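Rhamnosidase B (Bacillus sp., PDB 2OKX) hydrolyses terminal alpha-L-rhamnosyl residues of glycosides as an alpha-L-rhamnosidase of glycoside hydrolase family 78, a family that acts with inversion at the anomeric carbon. Local coordinates at residues S875-V879 with I913-W917; L927-E933 with V949-M955. One frame throughout, in Å; residues are numbered along the deposited sequence.

Overall arrangement
Both interactions involve the C-terminal beta sheet, in series along the sequence and with centres about 12 Å apart. Interaction 1 is buried and joins unlike elements: the C-terminal part of helix 868-876 and the residues that follow, with strand 912-921. Its chemistry is mostly aliphatic packing, with one indole-to-carbonyl hydrogen bond. Interaction 2 pairs two sheet strands, 924-932 and 946-954, through a ladder of backbone bonds, and reaches the surface with charged side chains, waters and a calcium ion. Strands 912-921 and 924-932 are sheet neighbours, so residues 913-917 and 927-933 meet directly: Ala914 and Ser916 bond to Glu930 and Arg928 through their backbones, and Ile913 packs on Ala931.

Interaction 1. Residues S875-V879 with I913-W917; sequences SILGV and IAVSW
Val879 and Val915 meet through their CG2 methyls, 3.7 Å apart, at the apolar centre of this buried contact. The valine side chains run antiparallel past one another, and each uses its other branch elsewhere. With CG1 of Val879 anti to the backbone N (chi1 -178°), CG2 lies beside that N and faces Val915, while CG1 approaches Ile913 CG2 at 4.1 Å. Val915 in turn offers CG1 to Leu877 CD1 at 4.0 Å. The same Leu877 methyl also lies 3.7 Å from the carbonyl oxygen of Val915 and 3.8 Å from Trp917 NE1, so it fills the angle between strand and indole.

Outward from these methyls the contact turns polar. The Trp917 ring presents its N-H edge to the backbone of Leu877: NE1 donates to Leu877 O at 3.0 Å, with an N-H...O angle of 156°. The oxygen lies almost in the ring plane, but the donor is tilted 25° from the plane of the carbonyl. Farther along the same edge, CZ2 comes within 3.7 Å of Ile876 O. Gly878, with its positive phi, redirects the backbone here, and the Val879 side chain then packs on Val905. Pro893 and Pro895 also touch the indole.

The arrangement is a domain junction: in family 78 enzymes a catalytic (alpha/alpha)6 barrel is followed by a C-terminal beta domain, and here the chain leaving the last helix before that domain packs against the middle strand of its sheet, while Ile876 rests on helix 817-833.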
# COMPACT_ATOMS: atom_id res chain seq x y z
N SER A 875 28.33 -1.97 -2.07
CA SER A 875 29.23 -1.84 -3.21
C SER A 875 30.31 -0.78 -3.09
O SER A 875 31.43 -0.98 -3.56
CB SER A 875 28.41 -1.58 -4.48
OG SER A 875 27.69 -2.73 -4.88
N ILE A 876 29.98 0.35 -2.47
CA ILE A 876 30.89 1.49 -2.35
C ILE A 876 31.67 1.57 -1.04
O ILE A 876 32.90 1.57 -1.04
CB ILE A 876 30.11 2.81 -2.57
CG1 ILE A 876 29.24 2.69 -3.82
CG2 ILE A 876 31.06 3.98 -2.69
CD1 ILE A 876 30.00 2.37 -5.09
N LEU A 877 30.96 1.68 0.08
CA LEU A 877 31.63 1.74 1.37
C LEU A 877 32.50 0.48 1.47
O LEU A 877 33.62 0.52 2.01
CB LEU A 877 30.62 1.76 2.51
CG LEU A 877 31.23 1.85 3.91
CD1 LEU A 877 31.99 3.17 4.08
CD2 LEU A 877 30.11 1.73 4.93
N GLY A 878 31.97 -0.63 0.97
CA GLY A 878 32.71 -1.88 0.95
C GLY A 878 32.34 -2.98 1.92
O GLY A 878 33.07 -3.96 2.04
N VAL A 879 31.20 -2.86 2.60
CA VAL A 879 30.80 -3.89 3.57
C VAL A 879 29.91 -4.98 3.00
O VAL A 879 28.79 -4.70 2.56
CB VAL A 879 30.06 -3.26 4.78
CG1 VAL A 879 29.70 -4.34 5.79
CG2 VAL A 879 30.93 -2.20 5.43
N ILE A 913 29.08 -3.25 12.15
CA ILE A 913 30.33 -3.15 11.40
C ILE A 913 30.42 -1.66 11.03
O ILE A 913 29.57 -1.15 10.31
CB ILE A 913 30.28 -3.96 10.09
CG1 ILE A 913 29.94 -5.43 10.37
CG2 ILE A 913 31.62 -3.86 9.38
CD1 ILE A 913 31.01 -6.18 11.14
N ALA A 914 31.44 -0.97 11.54
CA ALA A 914 31.60 0.44 11.21
C ALA A 914 32.84 0.58 10.34
O ALA A 914 33.90 0.03 10.66
CB ALA A 914 31.75 1.27 12.48
N VAL A 915 32.71 1.30 9.23
CA VAL A 915 33.83 1.49 8.31
C VAL A 915 33.95 2.94 7.87
O VAL A 915 32.95 3.60 7.58
CB VAL A 915 33.66 0.62 7.05
CG1 VAL A 915 34.72 0.98 6.01
CG2 VAL A 915 33.77 -0.86 7.42
N SER A 916 35.17 3.44 7.81
CA SER A 916 35.40 4.79 7.33
C SER A 916 36.70 4.80 6.55
O SER A 916 37.65 4.09 6.91
CB SER A 916 35.49 5.78 8.50
OG SER A 916 36.69 5.60 9.24
N TRP A 917 36.74 5.57 5.47
CA TRP A 917 37.96 5.68 4.69
C TRP A 917 38.03 7.01 3.97
O TRP A 917 37.01 7.66 3.75
CB TRP A 917 38.11 4.52 3.68
CG TRP A 917 36.92 4.18 2.82
CD1 TRP A 917 36.11 3.08 2.94
CD2 TRP A 917 36.45 4.90 1.67
NE1 TRP A 917 35.17 3.07 1.93
CE2 TRP A 917 35.36 4.17 1.14
CE3 TRP A 917 36.84 6.09 1.04
CZ2 TRP A 917 34.65 4.60 0.00
CZ3 TRP A 917 36.14 6.51 -0.09
CH2 TRP A 917 35.06 5.77 -0.60

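Interaction 2. Residues L927-E933 with V949-M955; sequences LRIEAPE and VTQVKYM. With CA (calcium ion), chain D.
Leu927 and Val949 lie side by side in a parallel beta-strand pairing, where six backbone hydrogen bonds run from Thr950 N to Leu927 O as far as Glu933 N to Tyr954 O. Strand 946-954 is outermost in the sheet, reached from 924-932 through strand 936-939.

Packing is close on the face of Leu927, Ile929 and Ala931. Leu927 CD2 lies alongside Val949 CG2 at 4.0 Å, Ile929 CD1 crosses to Val949 CG1, and Val939 covers both longer side chains. The other face is looser and more open to solvent: the extended Glu930 runs beside Val952, with OE1 3.9 Å from CG1, and one of two modelled conformers of exposed Arg928 puts a guanidinium face against Val952 CG2.

At the C-terminal end Tyr954 swings back over the neighbouring strand. Its CG sits between the backbone N and the carbonyl carbon (chi1 62°), which brings CE1 within 3.8 Å of Pro932 CD, and its OH bonds to His912 N. Lys953 reaches past Glu933 and bends at its end, where NZ donates to Glu933 O at 2.7 Å from above the carbonyl plane. NZ also donates to a water that bonds Pro932 O. A leucine in place of Lys953 would probably leave Glu933 O and this water without their shared donor, and the turn less firmly tied. Lys953 O binds the calcium ion at 2.4 Å, alongside four ligand atoms from elsewhere.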
# COMPACT_ATOMS: atom_id res chain seq x y z
N LEU A 927 41.98 3.69 6.25
CA LEU A 927 40.75 2.93 6.47
C LEU A 927 40.63 2.42 7.90
O LEU A 927 41.59 1.89 8.45
CB LEU A 927 40.72 1.74 5.50
CG LEU A 927 39.69 0.61 5.72
CD1 LEU A 927 38.30 1.13 5.43
CD2 LEU A 927 40.01 -0.57 4.80
N ARG A 928 39.45 2.60 8.49
CA ARG A 928 39.19 2.15 9.86
C ARG A 928 38.00 1.19 9.82
O ARG A 928 36.99 1.46 9.14
CB ARG A 928 38.86 3.35 10.76
CG ARG A 928 38.59 2.99 12.22
CD ARG A 928 37.98 4.18 12.96
NE ARG A 928 37.73 3.91 14.38
CZ ARG A 928 38.67 3.91 15.32
NH1 ARG A 928 39.94 4.17 15.01
NH2 ARG A 928 38.34 3.66 16.58
N ILE A 929 38.12 0.08 10.54
CA ILE A 929 37.08 -0.93 10.60
C ILE A 929 36.86 -1.28 12.07
O ILE A 929 37.81 -1.53 12.81
CB ILE A 929 37.52 -2.22 9.87
CG1 ILE A 929 37.77 -1.92 8.39
CG2 ILE A 929 36.45 -3.30 10.02
CD1 ILE A 929 38.54 -3.02 7.68
N GLU A 930 35.60 -1.29 12.50
CA GLU A 930 35.29 -1.64 13.88
C GLU A 930 34.20 -2.70 13.85
O GLU A 930 33.18 -2.54 13.18
CB GLU A 930 34.82 -0.40 14.65
CG GLU A 930 34.78 -0.59 16.15
CD GLU A 930 34.75 0.72 16.92
OE1 GLU A 930 34.91 0.69 18.16
OE2 GLU A 930 34.56 1.79 16.28
N ALA A 931 34.43 -3.79 14.57
CA ALA A 931 33.45 -4.88 14.60
C ALA A 931 33.65 -5.74 15.84
O ALA A 931 34.68 -5.65 16.50
CB ALA A 931 33.60 -5.73 13.35
N PRO A 932 32.65 -6.56 16.19
CA PRO A 932 32.74 -7.44 17.36
C PRO A 932 33.94 -8.37 17.19
O PRO A 932 34.22 -8.83 16.09
CB PRO A 932 31.41 -8.18 17.35
CG PRO A 932 30.47 -7.14 16.78
CD PRO A 932 31.28 -6.60 15.62
N GLU A 933 34.65 -8.64 18.29
CA GLU A 933 35.85 -9.48 18.27
C GLU A 933 35.74 -10.87 17.65
O GLU A 933 36.71 -11.37 17.10
CB GLU A 933 36.41 -9.61 19.69
CG GLU A 933 35.42 -10.22 20.67
CD GLU A 933 35.95 -10.26 22.10
OE1 GLU A 933 35.15 -10.56 23.01
OE2 GLU A 933 37.15 -9.99 22.31
N VAL A 949 45.42 0.58 7.37
CA VAL A 949 44.17 0.02 7.87
C VAL A 949 44.20 -0.16 9.38
O VAL A 949 45.10 -0.81 9.92
CB VAL A 949 43.87 -1.35 7.22
CG1 VAL A 949 42.53 -1.88 7.71
CG2 VAL A 949 43.87 -1.23 5.71
N THR A 950 43.22 0.44 10.06
CA THR A 950 43.13 0.32 11.51
C THR A 950 41.91 -0.55 11.81
O THR A 950 40.77 -0.16 11.56
CB THR A 950 42.94 1.69 12.19
OG1 THR A 950 44.06 2.53 11.88
CG2 THR A 950 42.83 1.53 13.70
N GLN A 951 42.16 -1.75 12.33
CA GLN A 951 41.07 -2.65 12.65
C GLN A 951 40.89 -2.73 14.15
O GLN A 951 41.80 -3.12 14.89
CB GLN A 951 41.34 -4.05 12.09
CG GLN A 951 40.17 -4.99 12.31
CD GLN A 951 40.40 -6.37 11.75
OE1 GLN A 951 41.06 -6.53 10.72
NE2 GLN A 951 39.85 -7.38 12.41
N VAL A 952 39.69 -2.36 14.59
CA VAL A 952 39.34 -2.36 16.00
C VAL A 952 38.28 -3.42 16.31
O VAL A 952 37.28 -3.54 15.60
CB VAL A 952 38.77 -0.98 16.41
CG1 VAL A 952 38.40 -0.99 17.88
CG2 VAL A 952 39.80 0.12 16.12
N LYS A 953 38.52 -4.21 17.36
CA LYS A 953 37.57 -5.23 17.76
C LYS A 953 37.04 -4.89 19.15
O LYS A 953 37.81 -4.47 20.02
CB LYS A 953 38.23 -6.61 17.83
CG LYS A 953 38.49 -7.30 16.50
CD LYS A 953 39.22 -8.62 16.75
CE LYS A 953 39.30 -9.47 15.50
NZ LYS A 953 37.97 -10.02 15.10
N TYR A 954 35.74 -5.05 19.36
CA TYR A 954 35.18 -4.78 20.67
C TYR A 954 34.41 -6.00 21.16
O TYR A 954 34.11 -6.91 20.38
CB TYR A 954 34.30 -3.52 20.68
CG TYR A 954 33.07 -3.54 19.80
CD1 TYR A 954 33.17 -3.42 18.41
CD2 TYR A 954 31.80 -3.64 20.36
CE1 TYR A 954 32.03 -3.40 17.60
CE2 TYR A 954 30.65 -3.62 19.57
CZ TYR A 954 30.77 -3.49 18.19
OH TYR A 954 29.64 -3.48 17.42
N MET A 955 34.11 -6.03 22.45
CA MET A 955 33.40 -7.16 23.05
C MET A 955 31.95 -7.30 22.62
O MET A 955 31.25 -6.32 22.41
CB MET A 955 33.46 -7.05 24.57
CG MET A 955 34.84 -7.23 25.14
SD MET A 955 34.82 -7.01 26.92
CE MET A 955 33.75 -8.36 27.40
CA CA D . 39.79 -4.34 21.28
O HOH W 1 43.92 3.80 9.55
O HOH W 2 35.91 -8.45 14.17